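PDB 6KGS: penicillin-binding protein PbpB from Mycobacterium tuberculosis, which helps synthesise cross-linked peptidoglycan for the bacterial cell wall from lipid-linked intermediates, and binds penicillin-type antibiotics. Local coordinates for residues A[269-274]-A[394-399]; A[291-296]-A[323-328]; A[476-481]-A[492-497]. All coordinates share one frame; numbering follows the deposited sequence.

Contact 1 (A[269-274]-A[394-399]). With MER ((4R,5S)-3-{[(3S,5S)-5-(dimethylcarbamoyl)pyrrolidin-3-yl]sulfanyl}-5-[(2S,3R)-3-hydroxy-1-oxobutan-2-yl]-4-methyl-4,5-d ihydro-1H-pyrrole-2-carboxylic acid), chain B.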
loop_
_atom_site.group_PDB
_atom_site.type_symbol
_atom_site.label_atom_id
_atom_site.label_comp_id
_atom_site.label_asym_id
_atom_site.label_seq_id
_atom_site.Cartn_x
_atom_site.Cartn_y
_atom_site.Cartn_z
ATOM N N SER A 269 -13.997 0.653 1.628
ATOM C CA SER A 269 -14.150 -0.143 2.849
ATOM C C SER A 269 -12.832 -0.644 3.435
ATOM O O SER A 269 -12.814 -1.100 4.590
ATOM C CB SER A 269 -15.059 -1.329 2.562
ATOM O OG SER A 269 -16.314 -0.866 2.131
ATOM N N VAL A 270 -11.731 -0.582 2.683
ATOM C CA VAL A 270 -10.425 -0.872 3.281
ATOM C C VAL A 270 -10.156 0.056 4.467
ATOM O O VAL A 270 -9.482 -0.334 5.426
ATOM C CB VAL A 270 -9.328 -0.808 2.195
ATOM C CG1 VAL A 270 -7.940 -0.824 2.798
ATOM C CG2 VAL A 270 -9.472 -2.013 1.254
ATOM N N ASN A 271 -10.720 1.269 4.460
ATOM C CA ASN A 271 -10.578 2.137 5.627
ATOM C C ASN A 271 -11.248 1.577 6.885
ATOM O O ASN A 271 -10.995 2.087 7.974
ATOM C CB ASN A 271 -11.140 3.520 5.320
ATOM C CG ASN A 271 -10.470 4.624 6.132
ATOM O OD1 ASN A 271 -9.246 4.669 6.238
ATOM N ND2 ASN A 271 -11.269 5.515 6.711
ATOM N N LYS A 272 -12.085 0.546 6.783
ATOM C CA LYS A 272 -12.833 0.164 7.967
ATOM C C LYS A 272 -11.947 -0.433 9.051
ATOM O O LYS A 272 -12.419 -0.644 10.173
ATOM C CB LYS A 272 -13.952 -0.801 7.584
ATOM C CG LYS A 272 -15.044 -0.152 6.739
ATOM C CD LYS A 272 -16.125 -1.172 6.365
ATOM C CE LYS A 272 -17.196 -0.559 5.465
ATOM N NZ LYS A 272 -18.274 -1.561 5.155
ATOM N N ILE A 273 -10.675 -0.684 8.749
ATOM C CA ILE A 273 -9.717 -1.078 9.772
ATOM C C ILE A 273 -9.595 -0.012 10.860
ATOM O O ILE A 273 -9.287 -0.331 12.015
ATOM C CB ILE A 273 -8.355 -1.361 9.120
ATOM C CG1 ILE A 273 -7.441 -2.104 10.085
ATOM C CG2 ILE A 273 -7.680 -0.050 8.623
ATOM C CD1 ILE A 273 -6.011 -2.194 9.601
ATOM N N VAL A 274 -9.806 1.264 10.520
ATOM C CA VAL A 274 -9.759 2.292 11.555
ATOM C C VAL A 274 -10.898 2.094 12.560
ATOM O O VAL A 274 -10.670 2.059 13.778
ATOM C CB VAL A 274 -9.751 3.694 10.923
ATOM C CG1 VAL A 274 -9.700 4.803 12.018
ATOM C CG2 VAL A 274 -8.521 3.808 9.994
ATOM N N THR A 394 -1.324 0.817 2.837
ATOM C CA THR A 394 -0.574 -0.341 3.300
ATOM C C THR A 394 0.069 -0.069 4.657
ATOM O O THR A 394 0.197 -0.982 5.472
ATOM C CB THR A 394 0.473 -0.738 2.252
ATOM O OG1 THR A 394 -0.147 -0.748 0.955
ATOM C CG2 THR A 394 1.030 -2.136 2.543
ATOM N N GLY A 395 0.461 1.176 4.925
ATOM C CA GLY A 395 1.045 1.498 6.221
ATOM C C GLY A 395 0.086 1.320 7.384
ATOM O O GLY A 395 0.515 0.986 8.495
ATOM N N MET A 396 -1.219 1.522 7.152
ATOM C CA MET A 396 -2.209 1.279 8.202
ATOM C C MET A 396 -2.236 -0.185 8.608
ATOM O O MET A 396 -2.342 -0.511 9.798
ATOM C CB MET A 396 -3.604 1.678 7.737
ATOM C CG MET A 396 -3.845 3.141 7.716
ATOM S SD MET A 396 -5.606 3.400 7.815
ATOM C CE MET A 396 -6.221 2.737 6.267
ATOM N N TYR A 397 -2.224 -1.082 7.618
ATOM C CA TYR A 397 -2.272 -2.513 7.895
ATOM C C TYR A 397 -0.973 -3.003 8.520
ATOM O O TYR A 397 -0.980 -3.971 9.284
ATOM C CB TYR A 397 -2.636 -3.277 6.607
ATOM C CG TYR A 397 -4.110 -3.165 6.347
ATOM C CD1 TYR A 397 -4.665 -1.952 5.946
ATOM C CD2 TYR A 397 -4.970 -4.243 6.573
ATOM C CE1 TYR A 397 -6.024 -1.821 5.755
ATOM C CE2 TYR A 397 -6.330 -4.121 6.372
ATOM C CZ TYR A 397 -6.855 -2.899 5.972
ATOM O OH TYR A 397 -8.222 -2.732 5.795
ATOM N N GLN A 398 0.144 -2.335 8.229
ATOM C CA GLN A 398 1.403 -2.631 8.903
ATOM C C GLN A 398 1.309 -2.379 10.412
ATOM O O GLN A 398 1.858 -3.149 11.206
ATOM C CB GLN A 398 2.519 -1.789 8.276
ATOM C CG GLN A 398 3.929 -2.113 8.810
ATOM C CD GLN A 398 4.201 -1.447 10.150
ATOM O OE1 GLN A 398 3.619 -0.417 10.476
ATOM N NE2 GLN A 398 5.043 -2.063 10.945
ATOM N N ALA A 399 0.627 -1.303 10.833
ATOM C CA ALA A 399 0.485 -1.050 12.269
ATOM C C ALA A 399 -0.194 -2.219 12.962
ATOM O O ALA A 399 0.238 -2.652 14.039
ATOM C CB ALA A 399 -0.311 0.239 12.528
HETATM C C1 MER B . -16.727 -0.738 0.723
HETATM C C2 MER B . -18.917 -3.331 -0.984
HETATM C C3 MER B . -18.196 -0.516 0.368
HETATM C C4 MER B . -19.043 -1.748 0.741
HETATM C C5 MER B . -18.061 -3.680 -0.035
HETATM O O6 MER B . -15.835 -0.810 -0.111
HETATM C C7 MER B . -18.703 0.767 1.064
HETATM O O8 MER B . -20.046 1.084 0.672
HETATM C C9 MER B . -17.861 2.005 0.760
HETATM N N10 MER B . -18.167 -2.883 1.100
HETATM C C11 MER B . -17.067 -4.765 -0.140
HETATM O O12 MER B . -15.994 -4.683 0.617
HETATM O O13 MER B . -17.136 -5.736 -0.884
HETATM S S14 MER B . -18.911 -3.898 -2.563
HETATM C C15 MER B . -19.756 -5.462 -2.674
HETATM C C16 MER B . -20.984 -5.333 -3.558
HETATM C C17 MER B . -20.777 -6.241 -4.769
HETATM C C18 MER B . -19.862 -2.323 -0.424
HETATM N N19 MER B . -19.333 -6.550 -4.805
HETATM C C20 MER B . -20.242 -1.313 -1.489
HETATM C C21 MER B . -18.912 -6.526 -3.383
HETATM C C22 MER B . -21.324 -5.547 -5.988
HETATM N N23 MER B . -20.561 -5.260 -7.066
HETATM O O24 MER B . -22.513 -5.290 -5.943
HETATM C C25 MER B . -20.014 -6.302 -7.928
HETATM C C26 MER B . -20.297 -3.901 -7.502
#

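Contact 2 (A[291-296]-A[323-328]). With MER ((4R,5S)-3-{[(3S,5S)-5-(dimethylcarbamoyl)pyrrolidin-3-yl]sulfanyl}-5-[(2S,3R)-3-hydroxy-1-oxobutan-2-yl]-4-methyl-4,5-d ihydro-1H-pyrrole-2-carboxylic acid), chain B.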
loop_
_atom_site.group_PDB
_atom_site.type_symbol
_atom_site.label_atom_id
_atom_site.label_comp_id
_atom_site.label_asym_id
_atom_site.label_seq_id
_atom_site.Cartn_x
_atom_site.Cartn_y
_atom_site.Cartn_z
ATOM N N LEU A 291 -24.853 -8.229 16.856
ATOM C CA LEU A 291 -25.480 -6.935 16.635
ATOM C C LEU A 291 -26.811 -7.120 15.915
ATOM O O LEU A 291 -27.186 -8.225 15.512
ATOM C CB LEU A 291 -24.553 -6.021 15.823
ATOM C CG LEU A 291 -23.085 -5.993 16.292
ATOM C CD1 LEU A 291 -22.180 -5.393 15.230
ATOM C CD2 LEU A 291 -22.950 -5.183 17.579
ATOM N N GLN A 292 -27.532 -6.020 15.765
ATOM C CA GLN A 292 -28.755 -5.976 14.970
ATOM C C GLN A 292 -28.567 -4.874 13.940
ATOM O O GLN A 292 -28.592 -3.685 14.287
ATOM C CB GLN A 292 -29.987 -5.727 15.842
ATOM C CG GLN A 292 -30.118 -6.688 17.011
ATOM C CD GLN A 292 -30.256 -8.140 16.579
ATOM O OE1 GLN A 292 -31.058 -8.473 15.714
ATOM N NE2 GLN A 292 -29.473 -9.014 17.195
ATOM N N VAL A 293 -28.376 -5.261 12.685
ATOM C CA VAL A 293 -27.970 -4.321 11.646
ATOM C C VAL A 293 -29.108 -4.179 10.632
ATOM O O VAL A 293 -29.359 -5.097 9.835
ATOM C CB VAL A 293 -26.667 -4.775 10.976
ATOM C CG1 VAL A 293 -26.157 -3.707 10.012
ATOM C CG2 VAL A 293 -25.626 -5.060 12.072
ATOM N N PRO A 294 -29.815 -3.059 10.625
ATOM C CA PRO A 294 -30.826 -2.816 9.587
ATOM C C PRO A 294 -30.176 -2.503 8.248
ATOM O O PRO A 294 -28.981 -2.225 8.148
ATOM C CB PRO A 294 -31.602 -1.604 10.127
ATOM C CG PRO A 294 -30.633 -0.890 10.997
ATOM C CD PRO A 294 -29.780 -1.978 11.631
ATOM N N GLY A 295 -31.001 -2.543 7.199
ATOM C CA GLY A 295 -30.504 -2.325 5.854
ATOM C C GLY A 295 -30.087 -0.901 5.558
ATOM O O GLY A 295 -29.322 -0.670 4.617
ATOM N N SER A 296 -30.574 0.062 6.327
ATOM C CA SER A 296 -30.174 1.442 6.105
ATOM C C SER A 296 -30.382 2.203 7.396
ATOM O O SER A 296 -31.189 1.804 8.234
ATOM C CB SER A 296 -30.970 2.083 4.960
ATOM O OG SER A 296 -32.360 2.018 5.220
ATOM N N LYS A 323 -18.399 -9.121 6.134
ATOM C CA LYS A 323 -19.355 -8.872 5.061
ATOM C C LYS A 323 -19.328 -7.434 4.554
ATOM O O LYS A 323 -20.035 -7.119 3.596
ATOM C CB LYS A 323 -20.781 -9.238 5.521
ATOM C CG LYS A 323 -21.013 -10.755 5.489
ATOM C CD LYS A 323 -22.318 -11.198 6.069
ATOM C CE LYS A 323 -22.335 -12.723 6.268
ATOM N NZ LYS A 323 -22.090 -13.552 5.028
ATOM N N SER A 324 -18.534 -6.573 5.174
ATOM C CA SER A 324 -18.422 -5.151 4.854
ATOM C C SER A 324 -19.785 -4.434 4.876
ATOM O O SER A 324 -20.200 -3.788 3.909
ATOM C CB SER A 324 -17.708 -4.962 3.511
ATOM O OG SER A 324 -17.170 -3.652 3.435
ATOM N N SER A 325 -20.458 -4.506 6.025
ATOM C CA SER A 325 -21.712 -3.775 6.240
ATOM C C SER A 325 -21.434 -2.313 6.592
ATOM O O SER A 325 -20.754 -2.030 7.580
ATOM C CB SER A 325 -22.527 -4.443 7.344
ATOM O OG SER A 325 -23.602 -3.621 7.777
ATOM N N ASN A 326 -21.947 -1.388 5.771
ATOM C CA ASN A 326 -21.814 0.040 6.055
ATOM C C ASN A 326 -22.613 0.439 7.290
ATOM O O ASN A 326 -22.126 1.189 8.143
ATOM C CB ASN A 326 -22.281 0.870 4.852
ATOM C CG ASN A 326 -21.364 0.741 3.659
ATOM O OD1 ASN A 326 -20.186 0.402 3.803
ATOM N ND2 ASN A 326 -21.895 1.025 2.464
ATOM N N VAL A 327 -23.861 -0.027 7.378
ATOM C CA VAL A 327 -24.704 0.277 8.533
ATOM C C VAL A 327 -24.042 -0.215 9.815
ATOM O O VAL A 327 -23.917 0.527 10.800
ATOM C CB VAL A 327 -26.104 -0.342 8.345
ATOM C CG1 VAL A 327 -26.965 -0.142 9.600
ATOM C CG2 VAL A 327 -26.781 0.242 7.084
ATOM N N GLY A 328 -23.600 -1.474 9.820
ATOM C CA GLY A 328 -22.925 -1.993 10.999
ATOM C C GLY A 328 -21.675 -1.204 11.341
ATOM O O GLY A 328 -21.381 -0.948 12.516
HETATM C C1 MER B . -16.727 -0.738 0.723
HETATM C C2 MER B . -18.917 -3.331 -0.984
HETATM C C3 MER B . -18.196 -0.516 0.368
HETATM C C4 MER B . -19.043 -1.748 0.741
HETATM C C5 MER B . -18.061 -3.680 -0.035
HETATM O O6 MER B . -15.835 -0.810 -0.111
HETATM C C7 MER B . -18.703 0.767 1.064
HETATM O O8 MER B . -20.046 1.084 0.672
HETATM C C9 MER B . -17.861 2.005 0.760
HETATM N N10 MER B . -18.167 -2.883 1.100
HETATM C C11 MER B . -17.067 -4.765 -0.140
HETATM O O12 MER B . -15.994 -4.683 0.617
HETATM O O13 MER B . -17.136 -5.736 -0.884
HETATM S S14 MER B . -18.911 -3.898 -2.563
HETATM C C15 MER B . -19.756 -5.462 -2.674
HETATM C C16 MER B . -20.984 -5.333 -3.558
HETATM C C17 MER B . -20.777 -6.241 -4.769
HETATM C C18 MER B . -19.862 -2.323 -0.424
HETATM N N19 MER B . -19.333 -6.550 -4.805
HETATM C C20 MER B . -20.242 -1.313 -1.489
HETATM C C21 MER B . -18.912 -6.526 -3.383
HETATM C C22 MER B . -21.324 -5.547 -5.988
HETATM N N23 MER B . -20.561 -5.260 -7.066
HETATM O O24 MER B . -22.513 -5.290 -5.943
HETATM C C25 MER B . -20.014 -6.302 -7.928
HETATM C C26 MER B . -20.297 -3.901 -7.502
#

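Contact 3 (A[476-481]-A[492-497]). With MER ((4R,5S)-3-{[(3S,5S)-5-(dimethylcarbamoyl)pyrrolidin-3-yl]sulfanyl}-5-[(2S,3R)-3-hydroxy-1-oxobutan-2-yl]-4-methyl-4,5-d ihydro-1H-pyrrole-2-carboxylic acid), chain B.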
loop_
_atom_site.group_PDB
_atom_site.type_symbol
_atom_site.label_atom_id
_atom_site.label_comp_id
_atom_site.label_asym_id
_atom_site.label_seq_id
_atom_site.Cartn_x
_atom_site.Cartn_y
_atom_site.Cartn_z
ATOM N N THR A 476 -11.493 -5.956 1.627
ATOM C CA THR A 476 -11.856 -5.526 0.279
ATOM C C THR A 476 -12.356 -4.087 0.296
ATOM O O THR A 476 -12.873 -3.604 1.305
ATOM C CB THR A 476 -12.961 -6.418 -0.307
ATOM O OG1 THR A 476 -13.998 -6.572 0.677
ATOM C CG2 THR A 476 -12.415 -7.825 -0.705
ATOM N N GLY A 477 -12.230 -3.414 -0.840
ATOM C CA GLY A 477 -12.749 -2.066 -0.962
ATOM C C GLY A 477 -13.200 -1.712 -2.360
ATOM O O GLY A 477 -12.613 -2.136 -3.362
ATOM N N THR A 478 -14.240 -0.886 -2.413
ATOM C CA THR A 478 -14.773 -0.290 -3.633
ATOM C C THR A 478 -15.170 1.138 -3.272
ATOM O O THR A 478 -15.939 1.342 -2.326
ATOM C CB THR A 478 -15.988 -1.076 -4.149
ATOM O OG1 THR A 478 -15.609 -2.438 -4.375
ATOM C CG2 THR A 478 -16.514 -0.485 -5.449
ATOM N N ALA A 479 -14.639 2.121 -3.994
ATOM C CA ALA A 479 -14.926 3.519 -3.703
ATOM C C ALA A 479 -15.240 4.251 -4.999
ATOM O O ALA A 479 -14.481 4.153 -5.975
ATOM C CB ALA A 479 -13.756 4.202 -2.972
ATOM N N GLN A 480 -16.351 4.991 -4.992
ATOM C CA GLN A 480 -16.712 5.821 -6.128
ATOM C C GLN A 480 -15.704 6.946 -6.332
ATOM O O GLN A 480 -15.213 7.550 -5.377
ATOM C CB GLN A 480 -18.105 6.407 -5.940
ATOM C CG GLN A 480 -19.256 5.403 -6.036
ATOM C CD GLN A 480 -20.582 6.055 -5.657
ATOM O OE1 GLN A 480 -21.005 6.009 -4.506
ATOM N NE2 GLN A 480 -21.226 6.687 -6.626
ATOM N N GLN A 481 -15.385 7.218 -7.589
ATOM C CA GLN A 481 -14.557 8.365 -7.929
ATOM C C GLN A 481 -15.422 9.594 -8.239
ATOM O O GLN A 481 -16.619 9.491 -8.518
ATOM C CB GLN A 481 -13.663 8.027 -9.117
ATOM C CG GLN A 481 -12.856 6.753 -8.926
ATOM C CD GLN A 481 -11.916 6.485 -10.077
ATOM O OE1 GLN A 481 -11.744 7.324 -10.944
ATOM N NE2 GLN A 481 -11.306 5.305 -10.095
ATOM N N ASP A 492 -20.719 4.676 -11.543
ATOM C CA ASP A 492 -20.176 3.376 -11.921
ATOM C C ASP A 492 -18.694 3.485 -12.272
ATOM O O ASP A 492 -18.203 2.820 -13.194
ATOM C CB ASP A 492 -20.959 2.784 -13.088
ATOM C CG ASP A 492 -20.899 3.664 -14.313
ATOM O OD1 ASP A 492 -20.690 4.891 -14.131
ATOM O OD2 ASP A 492 -21.040 3.136 -15.442
ATOM N N VAL A 493 -17.965 4.334 -11.546
ATOM C CA VAL A 493 -16.514 4.458 -11.689
ATOM C C VAL A 493 -15.899 4.326 -10.297
ATOM O O VAL A 493 -16.209 5.120 -9.393
ATOM C CB VAL A 493 -16.123 5.783 -12.358
ATOM C CG1 VAL A 493 -14.597 5.916 -12.519
ATOM C CG2 VAL A 493 -16.831 5.917 -13.718
ATOM N N TYR A 494 -15.056 3.311 -10.112
ATOM C CA TYR A 494 -14.565 2.959 -8.784
ATOM C C TYR A 494 -13.063 2.732 -8.769
ATOM O O TYR A 494 -12.461 2.317 -9.762
ATOM C CB TYR A 494 -15.217 1.695 -8.239
ATOM C CG TYR A 494 -16.720 1.624 -8.396
ATOM C CD1 TYR A 494 -17.566 2.200 -7.459
ATOM C CD2 TYR A 494 -17.293 0.959 -9.481
ATOM C CE1 TYR A 494 -18.953 2.115 -7.593
ATOM C CE2 TYR A 494 -18.678 0.873 -9.627
ATOM C CZ TYR A 494 -19.498 1.452 -8.679
ATOM O OH TYR A 494 -20.867 1.366 -8.816
ATOM N N TRP A 495 -12.470 3.043 -7.622
ATOM C CA TRP A 495 -11.224 2.436 -7.209
ATOM C C TRP A 495 -11.555 1.132 -6.497
ATOM O O TRP A 495 -12.456 1.093 -5.659
ATOM C CB TRP A 495 -10.447 3.356 -6.266
ATOM C CG TRP A 495 -9.900 4.623 -6.875
ATOM C CD1 TRP A 495 -8.869 4.740 -7.779
ATOM C CD2 TRP A 495 -10.312 5.962 -6.564
ATOM N NE1 TRP A 495 -8.632 6.075 -8.066
ATOM C CE2 TRP A 495 -9.500 6.844 -7.331
ATOM C CE3 TRP A 495 -11.290 6.499 -5.727
ATOM C CZ2 TRP A 495 -9.642 8.225 -7.276
ATOM C CZ3 TRP A 495 -11.433 7.878 -5.672
ATOM C CH2 TRP A 495 -10.613 8.728 -6.440
ATOM N N ILE A 496 -10.853 0.062 -6.860
ATOM C CA ILE A 496 -10.925 -1.227 -6.183
ATOM C C ILE A 496 -9.651 -1.365 -5.361
ATOM O O ILE A 496 -8.554 -1.059 -5.850
ATOM C CB ILE A 496 -11.081 -2.395 -7.185
ATOM C CG1 ILE A 496 -12.316 -2.184 -8.075
ATOM C CG2 ILE A 496 -11.164 -3.751 -6.452
ATOM C CD1 ILE A 496 -13.577 -1.736 -7.364
ATOM N N THR A 497 -9.791 -1.805 -4.113
ATOM C CA THR A 497 -8.681 -1.854 -3.171
ATOM C C THR A 497 -8.709 -3.174 -2.427
ATOM O O THR A 497 -9.771 -3.776 -2.232
ATOM C CB THR A 497 -8.732 -0.708 -2.122
ATOM O OG1 THR A 497 -10.018 -0.700 -1.493
ATOM C CG2 THR A 497 -8.472 0.656 -2.754
HETATM C C1 MER B . -16.727 -0.738 0.723
HETATM C C2 MER B . -18.917 -3.331 -0.984
HETATM C C3 MER B . -18.196 -0.516 0.368
HETATM C C4 MER B . -19.043 -1.748 0.741
HETATM C C5 MER B . -18.061 -3.680 -0.035
HETATM O O6 MER B . -15.835 -0.810 -0.111
HETATM C C7 MER B . -18.703 0.767 1.064
HETATM O O8 MER B . -20.046 1.084 0.672
HETATM C C9 MER B . -17.861 2.005 0.760
HETATM N N10 MER B . -18.167 -2.883 1.100
HETATM C C11 MER B . -17.067 -4.765 -0.140
HETATM O O12 MER B . -15.994 -4.683 0.617
HETATM O O13 MER B . -17.136 -5.736 -0.884
HETATM S S14 MER B . -18.911 -3.898 -2.563
HETATM C C15 MER B . -19.756 -5.462 -2.674
HETATM C C16 MER B . -20.984 -5.333 -3.558
HETATM C C17 MER B . -20.777 -6.241 -4.769
HETATM C C18 MER B . -19.862 -2.323 -0.424
HETATM N N19 MER B . -19.333 -6.550 -4.805
HETATM C C20 MER B . -20.242 -1.313 -1.489
HETATM C C21 MER B . -18.912 -6.526 -3.383
HETATM C C22 MER B . -21.324 -5.547 -5.988
HETATM N N23 MER B . -20.561 -5.260 -7.066
HETATM O O24 MER B . -22.513 -5.290 -5.943
HETATM C C25 MER B . -20.014 -6.302 -7.928
HETATM C C26 MER B . -20.297 -3.901 -7.502
#

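Contact 1 (A[269-274]-A[394-399])
Ile273 lays its CD1 methyl over one face of the Tyr397 ring. CD1 stands 3.6 Å from the ring centroid and only 3° off the normal, a CH-pi contact. The branch methyl CG2 of Ile273 lies 3.8 Å from Tyr397 CE1. Val270 CG1 approaches the ring obliquely. The phenol group ends on the backbone: Tyr397 OH donates to Val270 O at 2.7 Å. The donor lies in the carbonyl plane, on a lone pair, with a C=O...donor angle of 129°. Ser269 and Lys272 are the serine and lysine of the SxxK motif of the penicillin-binding fold; Ser269 lies in the 3-10 turn that leads into helix 272-281. Here Ser269 OG is bonded to C1 of meropenem (1.5 Å), the acyl-ester form. Helix 390-401 packs against the turn that carries the acylated serine. Met396 lies against Ile273, Val274 and Asn271. Its chain bends at the last torsion (chi3 -67°), and its CE meets Ile273 CG2 at 3.9 Å. Its sulfur meets Val274 CG2 at 3.7 Å. Asn271 OD1 faces the same CE at 3.6 Å and is buried with no polar partner in the model, whereas its ND2 is bonded to Leu380 O.

Contact 2 (A[291-296]-A[323-328])
Val327 packs against residues 293-296, on the side chain of Val293, the ring and carbonyl of Pro294 and the backbone beyond. Its CB already lies 3.4 Å from Pro294 O. CG1 goes further in, to 3.2 Å from Pro294 O. CG1 also meets Val293 CG1 at 3.7 Å and touches the proline ring at CD. Having CG1 anti to the backbone N (chi1 175°) sends this branch to the Val293 and Pro294 side. The second branch, CG2, also stays near Pro294 O and extends to Gly295 O. Val327 CG2 lies 3.7 Å from Ser296 CA. No hydrogen bond joins the two segments; the contact is van der Waals, with valine methyls against methyls, backbone atoms and the Ser325 hydroxyl.

Val293 CG1 fits against the start of helix 326-336. It sits 3.4 Å from Gly328 N, beside the bond that caps the helix. In that bond Gly328 N donates to Ser325 OG at 3.0 Å with an N-H...O angle of 161°. Ser325 is the N-cap, and its OG is also bonded to Asp306 OD2. The other oxygen of Asp306 takes Val327 N.

Residues 324-326 form the SxN motif of penicillin-binding proteins. Ser324 has positive phi and ends the preceding helix 317-322 in a Schellman motif. Its OG accepts a hydrogen bond from meropenem N10 at 2.7 Å. Asn326 ND2 donates to the hydroxyl O8 of the drug. Neither side chain touches residues 291-296.

Backbone bonds tie Leu291 to Tyr315, Val293 to Met313 and Gly295 to Asp306. The 291-296 segment follows helix 272-281 in the chain, runs along the first turn of helix 326-336 and leads into strand 296-299, while Leu291 rests on helix 317-322.

Contact 3 (A[476-481]-A[492-497])
Gly477 and Thr497 form one hydrogen-bonded pair of an antiparallel ladder between strands 473-483 and 493-502. Gly477 N donates to Thr497 O at 2.8 Å, and Thr497 N returns a bond to Gly477 O. Ala479 and Trp495 make the next such pair, with Ala479 N to Trp495 O at 2.9 Å, and Trp495 N returns one to Ala479 O. Gln481 N to Val493 O is the fifth bond. Between them Thr478 faces Ile496 and Gln480 faces Tyr494 as non-hydrogen-bonded pairs.

Side-chain contacts differ on the two faces. On one, Thr478 CG2 comes obliquely to the Tyr494 ring, 3.5 Å from CD1. Gln480 CG lies along the same ring. On the other, Gln481 crosses Trp495 at about a right angle. Its CG is 3.5 Å from the centroid of the six-membered ring, 8° off the normal, a CH-pi contact. Its extended chain (chi2 -176°) carries the amide over the indole, the planes 24° apart. NE2 is hydrogen-bonded to Asp516 OD1, which limits rotation of the amide.

Packing is close at Gly477. Thr497 OG1 approaches its CA at 3.1 Å, and no side chain at 477 stands in the way. That hydroxyl is bonded to Pro267 O.

Within this contact, the bonds to the drug come from strand 473-483. Thr476 OG1 donates to meropenem O12 at 2.7 Å and is also bonded to Thr461 OG1. Thr478 N donates to the acyl oxygen O6 at 2.8 Å.

Thr476 and Gly477 follow Lys475 in the KTG motif. The Thr476 hydroxyl grips the drug carboxylate, and Thr478 N forms the oxyanion hole with Ser269 N, as in this family. Such donors would probably polarise the acyl carbonyl.

All three contacts border the same meropenem, which is bonded to Ser269. They bring together the SxxK, SxN and KTG motifs of the transpeptidase site. Contact 2 is nested within the loop closed by contact 1, and contact 3 follows later in the chain. Contacts 1 and 2 meet through Lys272 NZ, which lies 2.9 Å from Ser324 OG and 3.1 Å from Asn326 OD1, both probable hydrogen bonds. Contacts 1 and 3 pack directly, with Val270 CG2 3.1 Å from Thr497 OG1. Ser269 N and Thr478 N both donate to O6, the bond from Ser269 being weak. Contacts 2 and 3 do not touch; their nearest atoms are about 5 Å apart, and the drug bridges them.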